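Local coordinates for beta-galactosidase (Bacillus circulans subsp. alkalophilus, PDB 3TTY), which hydrolyses beta-galactosides, releasing terminal galactose, probably with retention of configuration, in a TIM-barrel active site that binds galactose, at residues A[642-654]-A[659-673]. Sequence-based numbering, arbitrary orientation.
Sequences FDAGASRQRDLLT and SGQATIPARGVMILE
Asp-651 meets strand 669-673 through its carboxylate. Asp-651 OD1 accepts from Ile-671 N at 3.2 Å. The N of Leu-653 reaches the same oxygen from the opposite face of the carboxylate plane, which closes an Asx turn. Asp-651 OD2 lies 3.4 Å from Met-670 CB, and a water donates both to OD2 and to Val-669 O. CG stands anti to the backbone N (chi1 -174°), which carries the carboxylate across to Ile-671. With an alanine here, Ile-671 N and Leu-653 N would probably both lose their shared acceptor, and the water its grip on OD2.

Around this grip, Leu-652 N bonds to Ile-671 O at 2.8 Å and Glu-673 N bonds to Arg-650 O. Strands 649-651 and 669-673 run antiparallel, their axes at 156°. Arg-650 and Glu-673 lie side by side and point the same way. Their salt bridge joins Arg-650 NE to Glu-673 OE1 at 2.8 Å, with the guanidinium and carboxylate planes 65° apart. Leu-653 CD1 rests 3.9 Å from Val-669 CG1, and both side chains also touch Tyr-332 of helix 326-336 in the barrel domain.

The ring of Phe-642, on the strand pair 640-643 and 661-664, faces Met-670 on strand 669-674. Its edge meets Met-670 SD, 3.9 Å from Phe-642 CZ, in a Met-aromatic contact, while Ala-662 CB sits over one face. Phe-642 and Ala-662 form an antiparallel hydrogen-bonded pair. Beyond it, Ala-644 N bonds to Gly-660 O, and Gly-660 N to Gly-645 O. Gln-649 NE2 ties the loop back by donating to Ala-644 O at 2.7 Å.

The segments join the two-strand sheet to the five-strand sheet of the C-terminal domain. Phe-642 and Met-670 bridge the two, and the buried carboxylate of Asp-651 is satisfied by backbone N-H groups and a water.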
# COMPACT_ATOMS: atom_id res chain seq x y z
N PHE A 642 1.12 -30.96 -36.67
CA PHE A 642 2.33 -31.53 -36.11
C PHE A 642 2.51 -32.95 -36.61
O PHE A 642 1.54 -33.63 -36.94
CB PHE A 642 2.27 -31.52 -34.58
CG PHE A 642 1.18 -32.40 -34.01
CD1 PHE A 642 -0.12 -31.93 -33.86
CD2 PHE A 642 1.45 -33.71 -33.62
CE1 PHE A 642 -1.12 -32.74 -33.33
CE2 PHE A 642 0.45 -34.53 -33.08
CZ PHE A 642 -0.84 -34.04 -32.94
N ASP A 643 3.77 -33.40 -36.65
CA ASP A 643 4.06 -34.78 -36.98
C ASP A 643 3.75 -35.63 -35.76
O ASP A 643 4.34 -35.44 -34.69
CB ASP A 643 5.53 -34.93 -37.42
CG ASP A 643 5.88 -36.34 -37.85
OD1 ASP A 643 4.98 -37.19 -38.03
OD2 ASP A 643 7.09 -36.61 -38.03
N ALA A 644 2.82 -36.56 -35.92
CA ALA A 644 2.38 -37.36 -34.79
C ALA A 644 3.19 -38.63 -34.69
O ALA A 644 2.93 -39.49 -33.85
CB ALA A 644 0.89 -37.68 -34.93
N GLY A 645 4.20 -38.76 -35.56
CA GLY A 645 4.98 -39.98 -35.64
C GLY A 645 4.28 -41.01 -36.51
O GLY A 645 3.09 -40.89 -36.81
N ALA A 646 5.01 -42.04 -36.92
CA ALA A 646 4.49 -43.00 -37.89
C ALA A 646 3.78 -44.20 -37.25
O ALA A 646 3.31 -45.08 -37.97
CB ALA A 646 5.59 -43.47 -38.83
N SER A 647 3.71 -44.23 -35.93
CA SER A 647 3.18 -45.40 -35.21
C SER A 647 1.70 -45.69 -35.47
O SER A 647 0.96 -44.84 -35.95
CB SER A 647 3.39 -45.26 -33.69
OG SER A 647 4.74 -45.51 -33.33
N ARG A 648 1.30 -46.92 -35.14
CA ARG A 648 -0.11 -47.29 -35.09
C ARG A 648 -0.70 -46.70 -33.82
O ARG A 648 -0.36 -47.13 -32.71
CB ARG A 648 -0.27 -48.81 -35.06
CG ARG A 648 -0.18 -49.48 -36.42
CD ARG A 648 -0.49 -50.96 -36.30
NE ARG A 648 -1.70 -51.20 -35.50
CZ ARG A 648 -2.33 -52.37 -35.43
NH1 ARG A 648 -1.88 -53.41 -36.11
NH2 ARG A 648 -3.42 -52.48 -34.68
N GLN A 649 -1.57 -45.71 -33.98
CA GLN A 649 -2.15 -45.04 -32.83
C GLN A 649 -3.50 -44.42 -33.15
O GLN A 649 -3.72 -43.92 -34.26
CB GLN A 649 -1.18 -43.98 -32.28
CG GLN A 649 -0.68 -42.99 -33.31
CD GLN A 649 0.47 -42.13 -32.81
OE1 GLN A 649 0.69 -42.00 -31.60
NE2 GLN A 649 1.21 -41.54 -33.74
N ARG A 650 -4.41 -44.45 -32.19
CA ARG A 650 -5.69 -43.78 -32.36
C ARG A 650 -5.90 -42.66 -31.34
O ARG A 650 -5.39 -42.70 -30.22
CB ARG A 650 -6.85 -44.78 -32.30
CG ARG A 650 -6.96 -45.54 -31.01
CD ARG A 650 -8.20 -46.41 -30.98
NE ARG A 650 -8.13 -47.38 -29.89
CZ ARG A 650 -9.01 -47.48 -28.90
NH1 ARG A 650 -10.07 -46.67 -28.87
NH2 ARG A 650 -8.84 -48.39 -27.95
N ASP A 651 -6.65 -41.66 -31.76
CA ASP A 651 -7.09 -40.61 -30.88
C ASP A 651 -8.26 -41.15 -30.07
O ASP A 651 -9.31 -41.48 -30.63
CB ASP A 651 -7.53 -39.41 -31.71
CG ASP A 651 -7.87 -38.22 -30.85
OD1 ASP A 651 -8.08 -38.43 -29.63
OD2 ASP A 651 -7.92 -37.09 -31.39
N LEU A 652 -8.09 -41.27 -28.76
CA LEU A 652 -9.12 -41.86 -27.92
C LEU A 652 -10.44 -41.10 -28.05
O LEU A 652 -11.51 -41.70 -27.94
CB LEU A 652 -8.66 -41.88 -26.46
CG LEU A 652 -8.47 -43.25 -25.81
CD1 LEU A 652 -8.09 -44.33 -26.84
CD2 LEU A 652 -7.45 -43.18 -24.69
N LEU A 653 -10.35 -39.80 -28.30
CA LEU A 653 -11.53 -38.93 -28.25
C LEU A 653 -12.36 -38.94 -29.53
O LEU A 653 -13.58 -38.76 -29.48
CB LEU A 653 -11.12 -37.50 -27.88
CG LEU A 653 -10.53 -37.28 -26.49
CD1 LEU A 653 -10.10 -35.82 -26.31
CD2 LEU A 653 -11.52 -37.69 -25.41
N THR A 654 -11.71 -39.13 -30.67
CA THR A 654 -12.40 -39.23 -31.96
C THR A 654 -12.56 -40.67 -32.45
O THR A 654 -13.41 -40.96 -33.28
CB THR A 654 -11.69 -38.42 -33.07
OG1 THR A 654 -10.37 -38.95 -33.29
CG2 THR A 654 -11.58 -36.95 -32.68
N SER A 659 -1.53 -40.76 -37.91
CA SER A 659 -0.20 -41.14 -38.37
C SER A 659 0.43 -40.01 -39.16
O SER A 659 -0.23 -39.36 -39.97
CB SER A 659 -0.26 -42.40 -39.23
OG SER A 659 1.02 -42.98 -39.37
N GLY A 660 1.71 -39.77 -38.92
CA GLY A 660 2.41 -38.69 -39.60
C GLY A 660 1.77 -37.34 -39.31
O GLY A 660 1.46 -37.02 -38.17
N GLN A 661 1.56 -36.55 -40.36
CA GLN A 661 0.99 -35.23 -40.19
C GLN A 661 -0.43 -35.27 -39.63
O GLN A 661 -1.29 -35.97 -40.15
CB GLN A 661 1.02 -34.48 -41.52
CG GLN A 661 2.42 -34.19 -42.01
CD GLN A 661 2.93 -32.85 -41.54
OE1 GLN A 661 2.47 -31.80 -42.00
NE2 GLN A 661 3.88 -32.87 -40.61
N ALA A 662 -0.66 -34.52 -38.55
CA ALA A 662 -1.99 -34.41 -37.97
C ALA A 662 -2.28 -32.96 -37.62
O ALA A 662 -1.37 -32.19 -37.29
CB ALA A 662 -2.13 -35.28 -36.74
N THR A 663 -3.55 -32.59 -37.71
CA THR A 663 -3.97 -31.28 -37.26
C THR A 663 -4.80 -31.42 -35.99
O THR A 663 -5.39 -32.47 -35.71
CB THR A 663 -4.77 -30.50 -38.33
OG1 THR A 663 -6.03 -31.15 -38.54
CG2 THR A 663 -4.00 -30.45 -39.64
N ILE A 664 -4.81 -30.34 -35.22
CA ILE A 664 -5.52 -30.30 -33.96
C ILE A 664 -6.15 -28.92 -33.91
O ILE A 664 -5.48 -27.92 -34.15
CB ILE A 664 -4.56 -30.53 -32.77
CG1 ILE A 664 -5.33 -30.68 -31.46
CG2 ILE A 664 -3.51 -29.42 -32.70
CD1 ILE A 664 -4.43 -30.92 -30.22
N PRO A 665 -7.45 -28.86 -33.63
CA PRO A 665 -8.17 -27.59 -33.69
C PRO A 665 -7.72 -26.63 -32.60
O PRO A 665 -7.08 -27.07 -31.64
CB PRO A 665 -9.64 -27.99 -33.46
CG PRO A 665 -9.69 -29.48 -33.65
CD PRO A 665 -8.33 -29.99 -33.28
N ALA A 666 -8.05 -25.35 -32.75
CA ALA A 666 -7.90 -24.40 -31.66
C ALA A 666 -8.48 -25.01 -30.39
O ALA A 666 -9.54 -25.62 -30.42
CB ALA A 666 -8.62 -23.08 -32.00
N ARG A 667 -7.77 -24.84 -29.27
CA ARG A 667 -8.22 -25.35 -27.97
C ARG A 667 -8.41 -26.86 -27.95
O ARG A 667 -9.01 -27.40 -27.02
CB ARG A 667 -9.53 -24.68 -27.56
CG ARG A 667 -9.36 -23.37 -26.83
CD ARG A 667 -8.95 -22.23 -27.75
NE ARG A 667 -8.35 -21.16 -26.97
CZ ARG A 667 -8.75 -19.89 -26.97
NH1 ARG A 667 -9.77 -19.50 -27.72
NH2 ARG A 667 -8.12 -19.01 -26.20
N GLY A 668 -7.89 -27.54 -28.96
CA GLY A 668 -8.18 -28.95 -29.16
C GLY A 668 -7.41 -29.87 -28.23
O GLY A 668 -6.39 -29.48 -27.67
N VAL A 669 -7.92 -31.08 -28.07
CA VAL A 669 -7.25 -32.10 -27.26
C VAL A 669 -7.32 -33.43 -28.00
O VAL A 669 -8.38 -33.82 -28.49
CB VAL A 669 -7.93 -32.27 -25.87
CG1 VAL A 669 -7.33 -33.43 -25.10
CG2 VAL A 669 -7.84 -30.98 -25.06
N MET A 670 -6.18 -34.10 -28.10
CA MET A 670 -6.13 -35.46 -28.61
C MET A 670 -5.44 -36.30 -27.56
O MET A 670 -4.57 -35.82 -26.83
CB MET A 670 -5.35 -35.52 -29.92
CG MET A 670 -5.77 -34.47 -30.96
SD MET A 670 -4.70 -34.41 -32.42
CE MET A 670 -4.88 -36.09 -33.01
N ILE A 671 -5.84 -37.56 -27.46
CA ILE A 671 -5.18 -38.50 -26.58
C ILE A 671 -4.76 -39.69 -27.43
O ILE A 671 -5.55 -40.61 -27.68
CB ILE A 671 -6.10 -38.95 -25.44
CG1 ILE A 671 -6.67 -37.74 -24.70
CG2 ILE A 671 -5.35 -39.86 -24.48
CD1 ILE A 671 -7.69 -38.10 -23.66
N LEU A 672 -3.51 -39.66 -27.89
CA LEU A 672 -2.98 -40.70 -28.76
C LEU A 672 -2.64 -41.94 -27.97
O LEU A 672 -1.84 -41.88 -27.05
CB LEU A 672 -1.74 -40.18 -29.47
CG LEU A 672 -1.96 -39.43 -30.79
CD1 LEU A 672 -3.43 -39.05 -31.00
CD2 LEU A 672 -1.04 -38.22 -30.87
N GLU A 673 -3.26 -43.06 -28.34
CA GLU A 673 -2.98 -44.35 -27.72
C GLU A 673 -1.94 -45.12 -28.53
O GLU A 673 -2.18 -45.45 -29.70
CB GLU A 673 -4.27 -45.17 -27.61
CG GLU A 673 -4.11 -46.53 -26.96
CD GLU A 673 -5.43 -47.28 -26.86
OE1 GLU A 673 -6.10 -47.43 -27.91
OE2 GLU A 673 -5.81 -47.71 -25.75
O HOH W 1 -9.39 -35.22 -30.53